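Local coordinates for MsStt7d protein (Micromonas, PDB 4IX3) that probably phosphorylates other proteins with ATP and magnesium, this chain being the catalytic domain of a state transition kinase homolog, at residues G254-M257 against L258-V262; A269-E272 against R273-D277; G209-P213 against R214-A218. All coordinates share one frame; numbering follows the deposited sequence.

Interaction 1 of 3, residues G254-M257 against L258-V262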
# COMPACT_ATOMS: atom_id res chain seq x y z
N GLY B 254 0.37 20.06 -13.85
CA GLY B 254 -0.05 20.07 -15.28
C GLY B 254 -1.03 18.96 -15.62
O GLY B 254 -2.02 19.20 -16.30
N CYS B 255 -0.85 17.78 -15.00
CA CYS B 255 -1.84 16.73 -15.15
C CYS B 255 -3.18 17.10 -14.59
O CYS B 255 -4.20 16.83 -15.20
CB CYS B 255 -1.34 15.43 -14.49
SG CYS B 255 0.12 14.66 -15.26
N VAL B 256 -3.19 17.71 -13.38
CA VAL B 256 -4.47 18.16 -12.81
C VAL B 256 -5.11 19.15 -13.81
O VAL B 256 -6.31 19.06 -14.03
CB VAL B 256 -4.22 18.89 -11.47
CG1 VAL B 256 -5.48 19.58 -10.94
CG2 VAL B 256 -3.71 17.88 -10.42
N MET B 257 -4.34 20.10 -14.32
CA MET B 257 -4.89 21.08 -15.24
C MET B 257 -5.51 20.44 -16.49
O MET B 257 -6.63 20.82 -16.89
CB MET B 257 -3.80 22.02 -15.69
CG MET B 257 -4.33 23.07 -16.67
SD MET B 257 -3.26 24.49 -16.74
CE MET B 257 -4.06 25.40 -18.09
N LEU B 258 -4.82 19.44 -17.08
CA LEU B 258 -5.40 18.74 -18.23
C LEU B 258 -6.75 18.16 -17.89
O LEU B 258 -7.68 18.21 -18.69
CB LEU B 258 -4.47 17.63 -18.69
CG LEU B 258 -3.18 18.10 -19.39
CD1 LEU B 258 -2.11 17.03 -19.44
CD2 LEU B 258 -3.47 18.60 -20.82
N GLN B 259 -6.85 17.48 -16.73
CA GLN B 259 -8.11 16.87 -16.39
C GLN B 259 -9.22 17.87 -16.09
O GLN B 259 -10.37 17.63 -16.43
CB GLN B 259 -7.88 15.91 -15.22
CG GLN B 259 -6.89 14.81 -15.57
CD GLN B 259 -7.00 13.59 -14.69
OE1 GLN B 259 -7.36 12.48 -15.15
NE2 GLN B 259 -6.58 13.76 -13.47
N LEU B 260 -8.88 18.95 -15.38
CA LEU B 260 -9.91 19.96 -15.13
C LEU B 260 -10.37 20.58 -16.46
O LEU B 260 -11.55 20.87 -16.60
CB LEU B 260 -9.37 21.04 -14.19
CG LEU B 260 -9.03 20.49 -12.80
CD1 LEU B 260 -8.45 21.64 -12.03
CD2 LEU B 260 -10.30 19.93 -12.18
N ALA B 261 -9.42 20.85 -17.35
CA ALA B 261 -9.70 21.59 -18.58
C ALA B 261 -10.46 20.79 -19.63
O ALA B 261 -11.19 21.40 -20.43
CB ALA B 261 -8.39 22.11 -19.16
N VAL B 262 -10.29 19.46 -19.66
CA VAL B 262 -10.81 18.64 -20.79
C VAL B 262 -11.58 17.45 -20.22
O VAL B 262 -10.95 16.56 -19.60
CB VAL B 262 -9.69 18.13 -21.70
CG1 VAL B 262 -10.25 17.40 -22.92
CG2 VAL B 262 -8.77 19.27 -22.13

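Interaction 2 of 3, residues A269-E272 against R273-D277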
# COMPACT_ATOMS: atom_id res chain seq x y z
N ALA B 269 -7.98 6.42 -18.30
CA ALA B 269 -7.64 6.04 -19.65
C ALA B 269 -7.47 7.25 -20.57
O ALA B 269 -6.56 7.26 -21.42
CB ALA B 269 -8.71 5.10 -20.22
N GLY B 270 -8.27 8.29 -20.38
CA GLY B 270 -8.17 9.50 -21.22
C GLY B 270 -6.85 10.21 -20.97
O GLY B 270 -6.11 10.55 -21.89
N LEU B 271 -6.50 10.44 -19.70
CA LEU B 271 -5.22 11.10 -19.41
C LEU B 271 -4.06 10.25 -19.89
O LEU B 271 -3.08 10.77 -20.45
CB LEU B 271 -5.11 11.37 -17.90
CG LEU B 271 -3.82 12.04 -17.45
CD1 LEU B 271 -3.72 13.41 -18.06
CD2 LEU B 271 -3.75 12.10 -15.92
N GLU B 272 -4.16 8.93 -19.66
CA GLU B 272 -3.10 8.02 -20.13
C GLU B 272 -2.91 8.10 -21.65
O GLU B 272 -1.77 8.20 -22.12
CB GLU B 272 -3.40 6.57 -19.72
CG GLU B 272 -2.31 5.57 -20.11
CD GLU B 272 -2.59 4.15 -19.63
OE1 GLU B 272 -3.75 3.85 -19.29
OE2 GLU B 272 -1.63 3.34 -19.65
N ARG B 273 -4.00 8.13 -22.41
CA ARG B 273 -3.90 8.22 -23.88
C ARG B 273 -3.23 9.55 -24.26
O ARG B 273 -2.33 9.61 -25.11
CB ARG B 273 -5.27 8.17 -24.55
CG ARG B 273 -5.17 8.33 -26.06
CD ARG B 273 -6.31 7.63 -26.76
NE ARG B 273 -7.53 8.42 -26.72
CZ ARG B 273 -8.00 9.15 -27.73
NH1 ARG B 273 -7.30 9.34 -28.84
NH2 ARG B 273 -9.19 9.71 -27.60
N PHE B 274 -3.70 10.65 -23.67
CA PHE B 274 -3.11 11.95 -23.95
C PHE B 274 -1.62 11.95 -23.66
O PHE B 274 -0.82 12.40 -24.49
CB PHE B 274 -3.78 13.09 -23.18
CG PHE B 274 -3.09 14.42 -23.35
CD1 PHE B 274 -2.00 14.75 -22.55
CD2 PHE B 274 -3.38 15.22 -24.43
CE1 PHE B 274 -1.33 15.94 -22.70
CE2 PHE B 274 -2.70 16.42 -24.59
CZ PHE B 274 -1.62 16.74 -23.79
N LEU B 275 -1.21 11.47 -22.49
CA LEU B 275 0.21 11.57 -22.12
C LEU B 275 1.10 10.70 -23.01
O LEU B 275 2.25 11.06 -23.27
CB LEU B 275 0.43 11.23 -20.64
CG LEU B 275 -0.10 12.32 -19.70
CD1 LEU B 275 0.01 11.82 -18.27
CD2 LEU B 275 0.64 13.65 -19.87
N ALA B 276 0.59 9.57 -23.49
CA ALA B 276 1.35 8.71 -24.40
C ALA B 276 1.58 9.46 -25.70
O ALA B 276 2.67 9.41 -26.28
CB ALA B 276 0.57 7.44 -24.64
N ASP B 277 0.54 10.14 -26.19
CA ASP B 277 0.67 10.89 -27.45
C ASP B 277 1.60 12.08 -27.24
O ASP B 277 2.40 12.40 -28.11
CB ASP B 277 -0.70 11.39 -27.92
CG ASP B 277 -1.45 10.35 -28.74
OD1 ASP B 277 -0.82 9.44 -29.32
OD2 ASP B 277 -2.70 10.43 -28.79

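Interaction 3 of 3, residues G209-P213 against R214-A218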
# COMPACT_ATOMS: atom_id res chain seq x y z
N GLY B 209 11.25 7.14 -5.75
CA GLY B 209 10.44 6.93 -4.50
C GLY B 209 9.08 6.44 -4.96
O GLY B 209 8.94 6.17 -6.17
N PRO B 210 8.05 6.48 -4.07
CA PRO B 210 6.70 6.04 -4.46
C PRO B 210 6.25 7.18 -5.38
O PRO B 210 6.78 8.29 -5.33
CB PRO B 210 5.92 6.02 -3.13
CG PRO B 210 6.62 7.09 -2.34
CD PRO B 210 8.07 7.13 -2.75
N ALA B 211 5.44 6.86 -6.36
CA ALA B 211 4.98 7.90 -7.25
C ALA B 211 3.74 7.25 -7.78
O ALA B 211 3.72 6.04 -8.06
CB ALA B 211 6.00 8.17 -8.38
N ASP B 212 2.71 8.06 -7.98
CA ASP B 212 1.56 7.58 -8.69
C ASP B 212 1.93 7.70 -10.17
O ASP B 212 2.21 8.80 -10.64
CB ASP B 212 0.39 8.49 -8.36
CG ASP B 212 -0.91 7.98 -8.92
OD1 ASP B 212 -0.88 7.51 -10.08
OD2 ASP B 212 -1.99 8.16 -8.30
N PRO B 213 2.00 6.57 -10.92
CA PRO B 213 2.47 6.64 -12.30
C PRO B 213 1.59 7.50 -13.19
O PRO B 213 2.04 8.02 -14.23
CB PRO B 213 2.50 5.18 -12.75
CG PRO B 213 1.65 4.46 -11.78
CD PRO B 213 1.64 5.21 -10.48
N ARG B 214 0.33 7.69 -12.82
CA ARG B 214 -0.56 8.50 -13.64
C ARG B 214 -0.18 9.99 -13.61
O ARG B 214 -0.54 10.72 -14.55
CB ARG B 214 -1.99 8.34 -13.14
CG ARG B 214 -2.53 6.91 -13.22
CD ARG B 214 -3.90 6.79 -12.59
NE ARG B 214 -3.75 7.05 -11.16
CZ ARG B 214 -4.76 7.24 -10.33
NH1 ARG B 214 -6.00 7.14 -10.77
NH2 ARG B 214 -4.50 7.56 -9.05
N TYR B 215 0.48 10.42 -12.54
CA TYR B 215 0.75 11.83 -12.26
C TYR B 215 2.22 12.10 -12.13
O TYR B 215 2.62 13.17 -11.68
CB TYR B 215 -0.01 12.27 -11.01
CG TYR B 215 -1.51 12.16 -11.21
CD1 TYR B 215 -2.20 13.18 -11.90
CD2 TYR B 215 -2.24 11.02 -10.82
CE1 TYR B 215 -3.55 13.08 -12.14
CE2 TYR B 215 -3.58 10.91 -11.07
CZ TYR B 215 -4.26 11.95 -11.73
OH TYR B 215 -5.59 11.82 -12.01
N ALA B 216 3.05 11.19 -12.64
CA ALA B 216 4.50 11.38 -12.64
C ALA B 216 5.01 10.98 -14.03
O ALA B 216 4.57 9.96 -14.59
CB ALA B 216 5.15 10.50 -11.56
N LYS B 217 5.83 11.85 -14.63
CA LYS B 217 6.49 11.54 -15.90
C LYS B 217 7.20 10.19 -15.78
O LYS B 217 7.85 9.91 -14.76
CB LYS B 217 7.46 12.69 -16.26
CG LYS B 217 8.24 12.50 -17.56
CD LYS B 217 8.91 13.79 -18.01
CE LYS B 217 9.67 13.55 -19.30
NZ LYS B 217 11.06 13.18 -18.91
N ALA B 218 7.07 9.34 -16.80
CA ALA B 218 7.43 7.93 -16.63
C ALA B 218 8.90 7.74 -16.28
O ALA B 218 9.27 6.78 -15.60
CB ALA B 218 7.06 7.12 -17.85

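Interaction 1 of 3, residues G254-M257 against L258-V262
Val256 and Leu260 sit one helical turn apart in helix 246-261 and run alongside each other off the same flank; Val256 CG1 meets Leu260 CD1 at 3.8 Å. This is the tight side of the contact. In Leu260, chi1 of -64° sets CG beside its own backbone N and tips the side chain back over the preceding turn, with Leu260 CG 3.3 Å from Val256 O. That carbonyl is also the acceptor for Leu260 N, at 2.9 Å and with an N-H...O angle of 168°. The same i to i+4 pattern binds Leu258 N to Gly254 O, Gln259 N to Cys255 O and Ala261 N to Met257 O, the last at 2.8 Å, while Ala261 CB rests 3.1 Å from the same Met257 O. Beyond the pair, Leu260 reaches Thr145 and Ala148 of helix 141-161, so putting an alanine here would probably leave Val256 CG1 without its apolar neighbour and open a gap against that helix. The loose part is the C-terminal end: Val262 leaves helical geometry, its N makes a weak bond of 3.1 Å to Leu258 O, and its side chain leans on Phe301 instead of on residues 254-257. No touching residue faces solvent. The sequence and the place after the activation segment mark this as the αF helix, the hydrophobic centre of the kinase C-lobe. The i to i+4 bonds satisfy the carbonyls of Gly254 to Met257, Arg266 takes Gln259 O and Leu260 O at the C-terminal end, and the aliphatic groups can therefore be buried at little polar cost.

Interaction 2 of 3, residues A269-E272 against R273-D277
In helix 268-280, probably the αG helix of the kinase C-lobe, Leu271 and Leu275 meet across one turn on the face that packs on helix 246-261. The two side chains pass each other at a slant: Leu275 CD1 comes to 3.9 Å from Leu271 CG and 4.1 Å from Leu271 CD1. The two use different first torsions. Leu271 holds CG opposite its backbone N (chi1 179°), beside the carbonyl carbon, whereas Leu275 has CG beside the N (chi1 -72°) and bends back until CG is 3.4 Å from Leu271 O. That oxygen accepts Leu275 N at 2.9 Å. Phe274 N is bonded to Gly270 O at 3.0 Å in an almost straight bond (N-H...O 174°), and the Phe274 ring has Leu275 CD2 at its edge, in its plane; its other neighbours include Leu258 and the ring of Phe288. On the outward flank the side chains are charged. Glu272 runs out extended, and Arg273, bent at its third torsion, makes a cation-pi contact with Tyr296, whose hydroxyl is hydrogen-bonded to Asp277 OD2. Ala269 packs on Glu105 of the second subunit. The helix is thus amphipathic: leucine and phenylalanine groups press inward through apolar contacts, while the ionic groups keep to the side with water and polar partners.

Interaction 3 of 3, residues G209-P213 against R214-A218
Asp212 OD1 is gripped by two donors of one residue, Arg214 N at 3.0 Å and Arg214 NE at 3.1 Å. The backbone N-H comes from the anti side and closes an Asx turn; NE takes the syn lone pair. Asp212 OD2 offers its own syn lone pair to Arg214 NH2 at 2.7 Å, so the guanidinium meets the carboxylate side-on, a nitrogen to each oxygen, in a bidentate salt bridge whose two planes are only 13° apart. Asp212 holds CG anti to its N (chi1 -173°), which swings the carboxylate forward along the chain to the arginine. Tyr215 covers part of one guanidinium face: Tyr215 CE2 stands 3.7 Å above the plane of the Arg214 guanidinium, offset toward its rim, while the carboxylate stands at the edge of the tyrosine ring, with Asp212 OD2 3.8 Å from Tyr215 CD2. Its hydroxyl probably hydrogen-bonds to the side-chain amide of Gln259. Next to the ion pair, a beta turn is closed by Tyr215 N to Asp212 O at 3.0 Å, the donor lying well above the carbonyl plane, and Ala211 CB meets Ala216 CB at 4.0 Å as the chain folds back. The loop is consistent in sequence and position with the P+1 loop of the activation segment. The Asp212 side chain is about 4 Å from that of Asp168, a magnesium ligand in this model. Lys170 also forms a salt bridge to Asp212 OD2, and Arg214 NH1 has a second acid in Asp268. Lys170 and Arg214 probably offset the acidic neighbour Asp168 and stabilise the ionised form of Asp212, through which the loop is tied to Lys170 beside that metal ligand.

Overall arrangement
Interactions 1 and 2 lie in successive helices, 246-261 and 268-280, that pack on each other: Leu258 CD1 touches Phe274 CE1 at 3.5 Å, and Cys255 lies on Leu275. Interaction 1 is wholly buried at the heart of the C-lobe and aliphatic in its side-chain contacts; interaction 2 is half surface, apolar inside and charged outside. Interaction 3, a buried loop beside the magnesium site, works instead through ion pairs, and its residues 211-214 pack on Asp55 to Met57 of the second subunit. Tyr215 joins all three, resting on Cys255 and on Leu271. The loop is therefore seated on both helices, with ion pairs nearest the metal, hydrocarbon between loop and helices, and charges again on the outer flank of helix 268-280.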